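Local coordinates for protein cysteine synthase (Fusobacterium nucleatum subsp. nucleatum strain ATCC 25586, PDB 5XEM) that probably makes L-cysteine and acetate from O-acetyl-L-serine and hydrogen sulfide with the cofactor pyridoxal 5'-phosphate, and produces hydrogen sulfide, at residues E158-A161 / E162-K166; M256-L259 / S260-E263. All coordinates share one frame; numbering follows the deposited sequence.

Contact 1. Residues E158-A161 / E162-K166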
# COMPACT_ATOMS: atom_id res chain seq x y z
N GLU A 158 -2.43 -20.27 11.24
CA GLU A 158 -2.80 -19.54 12.47
C GLU A 158 -3.57 -18.25 12.29
O GLU A 158 -4.36 -17.90 13.16
CB GLU A 158 -1.56 -19.27 13.31
CG GLU A 158 -0.99 -20.57 13.86
CD GLU A 158 0.29 -20.40 14.62
OE1 GLU A 158 0.79 -19.26 14.73
OE2 GLU A 158 0.83 -21.43 15.09
N THR A 159 -3.32 -17.53 11.20
CA THR A 159 -3.87 -16.18 11.08
C THR A 159 -4.70 -16.08 9.84
O THR A 159 -5.92 -15.95 9.95
CB THR A 159 -2.78 -15.11 11.18
OG1 THR A 159 -1.85 -15.27 10.10
CG2 THR A 159 -2.04 -15.28 12.55
N THR A 160 -4.09 -16.26 8.66
CA THR A 160 -4.80 -16.08 7.37
C THR A 160 -6.11 -16.87 7.29
O THR A 160 -7.20 -16.32 6.98
CB THR A 160 -3.88 -16.49 6.20
OG1 THR A 160 -2.61 -15.86 6.35
CG2 THR A 160 -4.47 -16.06 4.85
N ALA A 161 -6.01 -18.16 7.56
CA ALA A 161 -7.18 -19.06 7.54
C ALA A 161 -8.26 -18.68 8.56
O ALA A 161 -9.46 -18.72 8.24
CB ALA A 161 -6.78 -20.51 7.75
N GLU A 162 -7.84 -18.30 9.75
CA GLU A 162 -8.78 -17.89 10.80
C GLU A 162 -9.54 -16.64 10.43
O GLU A 162 -10.73 -16.52 10.74
CB GLU A 162 -8.10 -17.74 12.16
CG GLU A 162 -7.57 -19.05 12.75
CD GLU A 162 -8.66 -20.04 13.20
OE1 GLU A 162 -9.86 -19.70 13.18
OE2 GLU A 162 -8.31 -21.19 13.56
N GLU A 163 -8.86 -15.70 9.76
CA GLU A 163 -9.50 -14.48 9.34
C GLU A 163 -10.53 -14.74 8.27
O GLU A 163 -11.58 -14.11 8.26
CB GLU A 163 -8.45 -13.47 8.85
CG GLU A 163 -7.45 -13.08 9.93
CD GLU A 163 -6.25 -12.33 9.37
OE1 GLU A 163 -6.36 -11.89 8.20
OE2 GLU A 163 -5.23 -12.19 10.07
N ILE A 164 -10.24 -15.66 7.36
CA ILE A 164 -11.18 -16.06 6.31
C ILE A 164 -12.42 -16.71 6.96
O ILE A 164 -13.55 -16.34 6.62
CB ILE A 164 -10.51 -17.06 5.34
CG1 ILE A 164 -9.46 -16.33 4.48
CG2 ILE A 164 -11.55 -17.73 4.45
CD1 ILE A 164 -8.56 -17.32 3.71
N LEU A 165 -12.19 -17.63 7.90
CA LEU A 165 -13.29 -18.31 8.60
C LEU A 165 -14.15 -17.29 9.35
O LEU A 165 -15.39 -17.32 9.27
CB LEU A 165 -12.74 -19.38 9.55
CG LEU A 165 -12.12 -20.61 8.87
CD1 LEU A 165 -11.41 -21.49 9.88
CD2 LEU A 165 -13.18 -21.38 8.09
N LYS A 166 -13.49 -16.36 10.02
CA LYS A 166 -14.20 -15.38 10.85
C LYS A 166 -15.01 -14.46 9.99
O LYS A 166 -16.19 -14.21 10.27
CB LYS A 166 -13.24 -14.56 11.73
CG LYS A 166 -13.92 -13.54 12.67
CD LYS A 166 -12.91 -12.72 13.46
CE LYS A 166 -12.32 -11.56 12.66
NZ LYS A 166 -11.25 -11.95 11.68
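Helix 151-167 is joined here to itself, turn upon turn, through Thr-159 and Glu-163, Thr-160 and Ile-164, and Ala-161 and Leu-165. The amide N of Glu-163 meets Thr-159 O at 3.0 Å with the carbonyl pointing almost straight at it (C=O...N 171°). The next two bonds, Ile-164 N to Thr-160 O and Leu-165 N to Ala-161 O, have their donors tilted about 20° from the carbonyl planes. A wider pi-type turn at 158-160 includes the residues that supply the first two of these carbonyls.

Glu-163 folds back over this turn. Its CG, anti to its own carbonyl carbon (chi1 -61°), lies 3.3 Å from Thr-159 O, and the extended remainder of the chain brings OE2 to 4.0 Å from Thr-159 CB. The carboxylate is buried yet well satisfied: OE1 forms salt bridges with Lys-35 and Arg-48, and OE2 accepts from the amide N of Asn-16. Thr-159 OG1 is hydrogen-bonded to Ala-155 O, one turn earlier, and to Arg-48, which thus ties both residues to helix 46-60.

In this fold type II PLP enzyme the helix packs against the larger sheet, with Thr-160 and Ile-164 touching strands 31-36 and 291-296. Ile-164 CG1 passes 3.4 Å from Thr-160 O. On another flank Ala-161 and Leu-165 meet helix 183-195; there Glu-162, whose CG lies 3.4 Å from Glu-158 O, bends at chi2 and pairs with Lys-191.

Contact 2. Residues M256-L259 / S260-E263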
# COMPACT_ATOMS: atom_id res chain seq x y z
N MET A 256 -5.27 -8.95 -14.07
CA MET A 256 -4.75 -7.89 -13.19
C MET A 256 -5.36 -6.54 -13.62
O MET A 256 -5.85 -5.77 -12.81
CB MET A 256 -3.24 -7.82 -13.30
CG MET A 256 -2.58 -6.80 -12.41
SD MET A 256 -0.80 -6.86 -12.64
CE MET A 256 -0.30 -5.37 -11.78
N ARG A 257 -5.34 -6.29 -14.91
CA ARG A 257 -5.89 -5.04 -15.45
C ARG A 257 -7.41 -4.94 -15.25
O ARG A 257 -7.91 -3.87 -14.92
CB ARG A 257 -5.53 -4.85 -16.91
CG ARG A 257 -4.05 -4.60 -17.18
CD ARG A 257 -3.82 -4.41 -18.68
NE ARG A 257 -2.43 -4.68 -19.07
CZ ARG A 257 -2.00 -5.71 -19.80
NH1 ARG A 257 -2.86 -6.62 -20.28
NH2 ARG A 257 -0.71 -5.83 -20.08
N GLU A 258 -8.14 -6.03 -15.45
CA GLU A 258 -9.58 -6.02 -15.31
C GLU A 258 -9.97 -5.73 -13.86
O GLU A 258 -10.93 -4.98 -13.59
CB GLU A 258 -10.16 -7.35 -15.79
CG GLU A 258 -11.64 -7.32 -16.07
CD GLU A 258 -12.01 -6.47 -17.27
OE1 GLU A 258 -11.11 -5.88 -17.91
OE2 GLU A 258 -13.22 -6.38 -17.56
N LEU A 259 -9.21 -6.29 -12.91
CA LEU A 259 -9.48 -6.03 -11.49
C LEU A 259 -9.35 -4.55 -11.14
O LEU A 259 -10.16 -4.00 -10.40
CB LEU A 259 -8.56 -6.88 -10.58
CG LEU A 259 -8.96 -8.35 -10.43
CD1 LEU A 259 -7.76 -9.18 -9.95
CD2 LEU A 259 -10.15 -8.50 -9.48
N SER A 260 -8.32 -3.90 -11.66
CA SER A 260 -8.11 -2.51 -11.31
C SER A 260 -9.13 -1.66 -12.05
O SER A 260 -9.69 -0.74 -11.45
CB SER A 260 -6.67 -2.03 -11.53
OG SER A 260 -6.18 -2.33 -12.81
N PHE A 261 -9.38 -1.96 -13.32
CA PHE A 261 -10.39 -1.22 -14.12
C PHE A 261 -11.80 -1.31 -13.59
O PHE A 261 -12.52 -0.32 -13.59
CB PHE A 261 -10.45 -1.72 -15.55
CG PHE A 261 -9.27 -1.35 -16.41
CD1 PHE A 261 -8.39 -0.33 -16.08
CD2 PHE A 261 -9.05 -2.04 -17.61
CE1 PHE A 261 -7.33 0.00 -16.91
CE2 PHE A 261 -7.99 -1.72 -18.45
CZ PHE A 261 -7.13 -0.69 -18.10
N LYS A 262 -12.22 -2.51 -13.22
CA LYS A 262 -13.63 -2.80 -12.90
C LYS A 262 -13.94 -2.85 -11.42
O LYS A 262 -15.07 -2.58 -11.02
CB LYS A 262 -14.07 -4.13 -13.53
CG LYS A 262 -13.80 -4.25 -15.01
CD LYS A 262 -14.45 -3.14 -15.82
CE LYS A 262 -14.28 -3.39 -17.32
NZ LYS A 262 -14.33 -2.11 -18.10
N GLU A 263 -12.94 -3.17 -10.58
CA GLU A 263 -13.17 -3.24 -9.15
C GLU A 263 -12.39 -2.23 -8.30
O GLU A 263 -12.60 -2.16 -7.07
CB GLU A 263 -12.88 -4.66 -8.62
CG GLU A 263 -13.60 -5.79 -9.33
CD GLU A 263 -15.09 -5.88 -9.01
OE1 GLU A 263 -15.57 -5.51 -7.92
OE2 GLU A 263 -15.84 -6.34 -9.90
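Lys-262 N bonds Glu-258 O at 2.8 Å, the shortest hydrogen bond between these two turns of helix 249-263. One residue, Phe-261, meets Arg-257 O twice: its amide N bonds the oxygen at 2.9 Å with an N-H...O angle of 167°, and its ring lies with one face toward the same oxygen, Phe-261 CG being 3.2 Å from Arg-257 O. Phe-261 CG stands anti to its carbonyl carbon (chi1 -72°), which turns the ring back along the preceding turn.

Glu-258 and Lys-262, four residues apart, run obliquely across one another in one of the two conformers of Glu-258. There Glu-258 OE2 lies beside the aliphatic part of the lysine, 3.2 Å from Lys-262 CE, whereas Lys-262 NZ stays 4.4 Å from OE2. In that conformer the opposite charges are neighbours without forming a salt bridge, although their attraction may still favour the pairing.

The bond from Glu-263 N to Leu-259 O is less well aligned, the donor standing 41° out of the carbonyl plane. The Glu-263 carboxylate leads away from the preceding turn to the backbone amides of Asn-23, Asn-24 and Ile-25, a small cluster of N-H groups that satisfies both its oxygens. Ser-260 OG is hydrogen-bonded to Ala-110 O of the second subunit, whose Ala-110 also packs on Phe-261, so this face of helix 249-263 belongs to the dimer interface. Elsewhere on the helix, Met-256 and Leu-259 lie against helix 269-284, while Leu-259 and Glu-263 touch Ile-22, just beyond strand 19-21.

How the contacts relate
Contact 1 comes first along the chain, on helix 151-167, and contact 2 follows on helix 249-263, both in the PLP-dependent catalytic fold. Their centres lie 26 Å apart and their nearest atoms about 16 Å, so neither touches the other. The six-stranded mixed sheet relates them: helix 151-167 packs directly on strands 31-36 and 291-296, whereas the residues of contact 2 reach the chain just after edge strand 19-21. Their settings also differ. The second subunit does not reach residues 158-166, but Ser-260 and Phe-261 of contact 2 meet it and so help join the two halves of the dimer.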